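Local coordinates for sister chromatid cohesion protein (Chaetomium thermophilum, PDB 5T8V) that probably loads cohesin onto chromatin, this chain being the HEAT-repeat C-terminal part of a longer protein, at residues N14-E19 against L66-E71; A126-R131 against M197-K202. All coordinates share one frame; numbering follows the deposited sequence.

Contact 1 of 2, residues N14-E19 against L66-E71; sequences NVALHE and LKKTIE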
loop_
_atom_site.group_PDB
_atom_site.type_symbol
_atom_site.label_atom_id
_atom_site.label_comp_id
_atom_site.label_asym_id
_atom_site.label_seq_id
_atom_site.Cartn_x
_atom_site.Cartn_y
_atom_site.Cartn_z
ATOM N N ASN A 14 -64.896 19.598 34.111
ATOM C CA ASN A 14 -65.952 19.234 35.053
ATOM C C ASN A 14 -66.350 17.767 34.897
ATOM O O ASN A 14 -66.617 17.079 35.891
ATOM C CB ASN A 14 -67.166 20.143 34.867
ATOM C CG ASN A 14 -68.185 19.988 35.981
ATOM O OD1 ASN A 14 -68.496 18.875 36.405
ATOM N ND2 ASN A 14 -68.706 21.108 36.467
ATOM N N VAL A 15 -66.389 17.269 33.659
ATOM C CA VAL A 15 -66.765 15.876 33.424
ATOM C C VAL A 15 -65.742 14.939 34.054
ATOM O O VAL A 15 -66.096 13.993 34.764
ATOM C CB VAL A 15 -66.924 15.607 31.916
ATOM C CG1 VAL A 15 -67.121 14.114 31.643
ATOM C CG2 VAL A 15 -68.100 16.388 31.361
ATOM N N ALA A 16 -64.456 15.182 33.793
ATOM C CA ALA A 16 -63.419 14.356 34.405
ATOM C C ALA A 16 -63.523 14.393 35.924
ATOM O O ALA A 16 -63.372 13.362 36.592
ATOM C CB ALA A 16 -62.038 14.822 33.950
ATOM N N LEU A 17 -63.793 15.573 36.487
ATOM C CA LEU A 17 -63.931 15.693 37.935
ATOM C C LEU A 17 -65.067 14.821 38.452
ATOM O O LEU A 17 -64.890 14.051 39.402
ATOM C CB LEU A 17 -64.161 17.154 38.320
ATOM C CG LEU A 17 -64.305 17.434 39.819
ATOM C CD1 LEU A 17 -62.972 17.259 40.533
ATOM C CD2 LEU A 17 -64.867 18.825 40.054
ATOM N N HIS A 18 -66.249 14.929 37.840
ATOM C CA HIS A 18 -67.396 14.167 38.330
ATOM C C HIS A 18 -67.197 12.670 38.128
ATOM O O HIS A 18 -67.629 11.865 38.963
ATOM C CB HIS A 18 -68.673 14.643 37.639
ATOM C CG HIS A 18 -69.204 15.934 38.180
ATOM N ND1 HIS A 18 -68.723 16.509 39.338
ATOM C CD2 HIS A 18 -70.174 16.763 37.725
ATOM C CE1 HIS A 18 -69.373 17.635 39.573
ATOM N NE2 HIS A 18 -70.260 17.812 38.609
ATOM N N GLU A 19 -66.549 12.275 37.032
ATOM C CA GLU A 19 -66.273 10.859 36.808
ATOM C C GLU A 19 -65.332 10.316 37.874
ATOM O O GLU A 19 -65.583 9.256 38.463
ATOM C CB GLU A 19 -65.688 10.653 35.410
ATOM C CG GLU A 19 -66.698 10.819 34.283
ATOM C CD GLU A 19 -66.079 10.648 32.908
ATOM O OE1 GLU A 19 -64.835 10.576 32.818
ATOM O OE2 GLU A 19 -66.837 10.584 31.918
ATOM N N LEU A 66 -57.443 10.034 37.406
ATOM C CA LEU A 66 -56.532 11.013 37.991
ATOM C C LEU A 66 -55.740 11.738 36.910
ATOM O O LEU A 66 -55.594 12.966 36.946
ATOM C CB LEU A 66 -55.590 10.321 38.978
ATOM C CG LEU A 66 -56.217 9.843 40.289
ATOM C CD1 LEU A 66 -55.295 8.854 40.981
ATOM C CD2 LEU A 66 -56.509 11.018 41.203
ATOM N N LYS A 67 -55.210 10.990 35.939
ATOM C CA LYS A 67 -54.488 11.621 34.838
ATOM C C LYS A 67 -55.384 12.594 34.084
ATOM O O LYS A 67 -54.942 13.684 33.696
ATOM C CB LYS A 67 -53.929 10.555 33.895
ATOM C CG LYS A 67 -53.427 11.096 32.565
ATOM C CD LYS A 67 -52.479 10.110 31.894
ATOM C CE LYS A 67 -52.442 10.290 30.387
ATOM N NZ LYS A 67 -53.631 9.680 29.719
ATOM N N LYS A 68 -56.649 12.224 33.871
ATOM C CA LYS A 68 -57.586 13.153 33.246
ATOM C C LYS A 68 -57.691 14.448 34.047
ATOM O O LYS A 68 -57.608 15.547 33.485
ATOM C CB LYS A 68 -58.962 12.505 33.098
ATOM C CG LYS A 68 -59.161 11.747 31.796
ATOM C CD LYS A 68 -60.599 11.261 31.663
ATOM C CE LYS A 68 -60.809 10.452 30.394
ATOM N NZ LYS A 68 -62.216 9.981 30.262
ATOM N N THR A 69 -57.873 14.341 35.366
ATOM C CA THR A 69 -58.019 15.546 36.180
ATOM C C THR A 69 -56.753 16.394 36.149
ATOM O O THR A 69 -56.825 17.628 36.168
ATOM C CB THR A 69 -58.374 15.181 37.622
ATOM O OG1 THR A 69 -57.372 14.309 38.160
ATOM C CG2 THR A 69 -59.735 14.502 37.687
ATOM N N ILE A 70 -55.583 15.754 36.106
ATOM C CA ILE A 70 -54.329 16.504 36.095
ATOM C C ILE A 70 -54.168 17.251 34.776
ATOM O O ILE A 70 -53.851 18.446 34.756
ATOM C CB ILE A 70 -53.139 15.564 36.370
ATOM C CG1 ILE A 70 -53.094 15.201 37.856
ATOM C CG2 ILE A 70 -51.812 16.209 35.952
ATOM C CD1 ILE A 70 -52.086 14.119 38.210
ATOM N N GLU A 71 -54.388 16.563 33.653
ATOM C CA GLU A 71 -54.160 17.194 32.356
ATOM C C GLU A 71 -55.142 18.330 32.090
ATOM O O GLU A 71 -54.825 19.247 31.323
ATOM C CB GLU A 71 -54.239 16.150 31.244
ATOM C CG GLU A 71 -53.016 15.253 31.171
ATOM C CD GLU A 71 -53.084 14.263 30.026
ATOM O OE1 GLU A 71 -54.151 14.166 29.384
ATOM O OE2 GLU A 71 -52.068 13.582 29.767
#
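Ala16 meets Lys68 and Thr69 where two helices of this HEAT-repeat protein, 9-36 and 56-71, pack as an antiparallel pair. The segment axes approach to 8.8 Å with 149° between their N-to-C directions, and the CA atoms of Ala16 and Thr69, 5.8 Å apart, mark the nearest backbone point. The small side chain of Ala16 is consistent with this closeness, and only 172 Å² is buried in all. Along 66-71, Leu66 comes first; its side chain turns away from 14-19 and packs on Leu20, farther along helix 9-36, and on Thr132 and Arg135 of helix 120-136. Lys68 has two points of contact. Its CB lies against Ala16 CB at 3.9 Å, while the rest of the chain runs extended past that methyl toward the exposed edge of the helix pair. There NZ forms a long salt bridge with Glu19 OE1, 3.7 Å away; the two side chains meet at a slant, and at this length the pairing is probably a loose electrostatic one. Thr69, next in sequence, is buried and turns its two branches to different tasks. With OG1 between the backbone N and the carbonyl carbon (chi1 57°), the hydroxyl bonds to Leu66 O within its own helix, an oxygen that also accepts from Ile70 N. CG2, anti to the carbonyl carbon, is left to face helix 9-36. A serine here would probably keep the intrahelical bond but leave the Ala16 backbone without its methyl partner and open a small gap between the helices. Phe75 and Leu20 also touch the Thr69 side chain, adding apolar cover from beyond the two segments. The methyl itself settles against the Ala16 carbonyl, CG2 lying 4.0 Å from Ala16 O.

Contact 2 of 2, residues A126-R131 against M197-K202; sequences AIRAAR and MTDAQK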
loop_
_atom_site.group_PDB
_atom_site.type_symbol
_atom_site.label_atom_id
_atom_site.label_comp_id
_atom_site.label_asym_id
_atom_site.label_seq_id
_atom_site.Cartn_x
_atom_site.Cartn_y
_atom_site.Cartn_z
ATOM N N ALA A 126 -50.489 -3.960 44.991
ATOM C CA ALA A 126 -49.457 -3.108 45.573
ATOM C C ALA A 126 -48.722 -2.314 44.499
ATOM O O ALA A 126 -48.453 -1.121 44.676
ATOM C CB ALA A 126 -48.471 -3.953 46.377
ATOM N N ILE A 127 -48.380 -2.961 43.382
ATOM C CA ILE A 127 -47.696 -2.271 42.288
ATOM C C ILE A 127 -48.499 -1.050 41.855
ATOM O O ILE A 127 -48.009 0.091 41.861
ATOM C CB ILE A 127 -47.464 -3.236 41.112
ATOM C CG1 ILE A 127 -46.507 -4.356 41.531
ATOM C CG2 ILE A 127 -46.905 -2.498 39.896
ATOM C CD1 ILE A 127 -46.398 -5.489 40.529
ATOM N N ARG A 128 -49.760 -1.272 41.482
ATOM C CA ARG A 128 -50.569 -0.171 40.983
ATOM C C ARG A 128 -51.008 0.772 42.096
ATOM O O ARG A 128 -51.323 1.935 41.817
ATOM C CB ARG A 128 -51.767 -0.725 40.215
ATOM C CG ARG A 128 -51.348 -1.327 38.882
ATOM C CD ARG A 128 -52.509 -1.503 37.937
ATOM N NE ARG A 128 -52.051 -1.778 36.575
ATOM C CZ ARG A 128 -51.751 -0.847 35.674
ATOM N NH1 ARG A 128 -51.855 0.441 35.974
ATOM N NH2 ARG A 128 -51.343 -1.204 34.465
ATOM N N ALA A 129 -51.016 0.309 43.347
ATOM C CA ALA A 129 -51.186 1.228 44.467
ATOM C C ALA A 129 -50.040 2.232 44.513
ATOM O O ALA A 129 -50.260 3.443 44.646
ATOM C CB ALA A 129 -51.273 0.448 45.778
ATOM N N ALA A 130 -48.802 1.741 44.401
ATOM C CA ALA A 130 -47.650 2.633 44.331
ATOM C C ALA A 130 -47.790 3.605 43.171
ATOM O O ALA A 130 -47.576 4.814 43.329
ATOM C CB ALA A 130 -46.362 1.823 44.190
ATOM N N ARG A 131 -48.155 3.094 41.991
ATOM C CA ARG A 131 -48.337 3.978 40.842
ATOM C C ARG A 131 -49.332 5.090 41.160
ATOM O O ARG A 131 -49.088 6.266 40.858
ATOM C CB ARG A 131 -48.797 3.176 39.628
ATOM C CG ARG A 131 -48.926 4.018 38.371
ATOM C CD ARG A 131 -48.990 3.168 37.122
ATOM N NE ARG A 131 -48.672 3.953 35.932
ATOM C CZ ARG A 131 -49.566 4.543 35.143
ATOM N NH1 ARG A 131 -50.865 4.450 35.397
ATOM N NH2 ARG A 131 -49.154 5.231 34.086
ATOM N N MET A 197 -46.444 -7.897 34.239
ATOM C CA MET A 197 -45.399 -7.173 33.524
ATOM C C MET A 197 -45.852 -5.761 33.181
ATOM O O MET A 197 -45.111 -4.792 33.382
ATOM C CB MET A 197 -45.012 -7.932 32.254
ATOM C CG MET A 197 -44.480 -9.333 32.503
ATOM S SD MET A 197 -43.036 -9.350 33.584
ATOM C CE MET A 197 -41.987 -10.504 32.705
ATOM N N THR A 198 -47.069 -5.623 32.649
ATOM C CA THR A 198 -47.585 -4.293 32.342
ATOM C C THR A 198 -47.591 -3.411 33.584
ATOM O O THR A 198 -47.182 -2.245 33.531
ATOM C CB THR A 198 -48.991 -4.397 31.750
ATOM O OG1 THR A 198 -48.941 -5.143 30.528
ATOM C CG2 THR A 198 -49.575 -3.010 31.465
ATOM N N ASP A 199 -48.049 -3.951 34.716
ATOM C CA ASP A 199 -48.033 -3.189 35.959
ATOM C C ASP A 199 -46.624 -2.708 36.285
ATOM O O ASP A 199 -46.417 -1.541 36.642
ATOM C CB ASP A 199 -48.587 -4.042 37.102
ATOM C CG ASP A 199 -50.028 -4.452 36.878
ATOM O OD1 ASP A 199 -50.565 -4.188 35.779
ATOM O OD2 ASP A 199 -50.623 -5.048 37.798
ATOM N N ALA A 200 -45.636 -3.598 36.159
ATOM C CA ALA A 200 -44.254 -3.217 36.441
ATOM C C ALA A 200 -43.794 -2.090 35.522
ATOM O O ALA A 200 -43.238 -1.085 35.983
ATOM C CB ALA A 200 -43.339 -4.435 36.310
ATOM N N GLN A 201 -44.008 -2.242 34.213
ATOM C CA GLN A 201 -43.647 -1.179 33.279
ATOM C C GLN A 201 -44.266 0.147 33.702
ATOM O O GLN A 201 -43.572 1.162 33.835
ATOM C CB GLN A 201 -44.102 -1.539 31.863
ATOM C CG GLN A 201 -43.338 -2.674 31.204
ATOM C CD GLN A 201 -43.700 -2.826 29.736
ATOM O OE1 GLN A 201 -44.425 -2.000 29.179
ATOM N NE2 GLN A 201 -43.201 -3.883 29.103
ATOM N N LYS A 202 -45.581 0.147 33.926
ATOM C CA LYS A 202 -46.284 1.376 34.270
ATOM C C LYS A 202 -45.721 2.003 35.539
ATOM O O LYS A 202 -45.648 3.233 35.653
ATOM C CB LYS A 202 -47.775 1.084 34.426
ATOM C CG LYS A 202 -48.440 0.569 33.159
ATOM C CD LYS A 202 -48.653 1.678 32.137
ATOM C CE LYS A 202 -49.406 1.169 30.914
ATOM N NZ LYS A 202 -50.753 0.606 31.259
#
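This is a near-parallel helix-helix contact, tied by arginines, between helices 120-136 and 190-213 near the N-terminal end of the fragment. The segment axes approach to 9.2 Å at 24°, and 348 Å² is buried. On the apolar side, Ile127 puts CG2 against the Asp199 backbone, 3.4 Å from its O, and crosses the Asp199 side chain at about a right angle; Leu162, Leu196 and Leu203 touch the same isoleucine. The buried Arg128 carries the charge pairing. Its chain, extended from CG to NE, brings NE to 2.9 Å from Asp199 OD1 in a salt bridge. NH2 shares that oxygen at 3.4 Å, and both hydrogen bonds are weak. OD1 lies near the guanidinium plane at its edge, but the carboxylate plane is turned 80° from it, so the usual flat, two-oxygen pairing is not made. One turn on, Arg131 uses a backbone acceptor: with CG anti to the backbone N (chi1 -176°), NE gives a weak bond to Lys202 O, 3.1 Å away, which lies at the edge of the Arg131 guanidinium, in its plane, while Lys202 CD lies over one face of that group. Gln63 OE1 accepts from Arg131 NH1 and, weakly, from Arg128 NH1, which links the pair to helix 56-71. The bent Lys202 chain passes CG by Arg128 NH2 at 3.6 Å and ends with NZ hydrogen-bonded to a bound citrate, probably from the crystallisation liquor. The shallow crossing and the buried arginine-aspartate pair mark a near-parallel helix pair within the helical N-terminal part of the chain.

Overall arrangement
From the N terminus, helix 9-36 leads through a small two-stranded antiparallel hairpin into helix 56-71, and contact 1 closes this loop by pairing the two helices. Contact 2 opens farther on, in helix 120-136, and closes 65 intervening residues later in helix 190-213, after a mainly helical excursion. The two loops therefore follow in series, neither nested nor crossed. The centres of contact 1 and contact 2 are about 21 Å apart; the nearest atoms of contact 1 and contact 2 are about 6 Å apart, without touching. Helix 56-71 bridges them, since Lys67 and Ile70 reach Arg135 of helix 120-136. Together they connect helices 9-36, 56-71, 120-136 and 190-213 in the N-terminal part of this elongated chain.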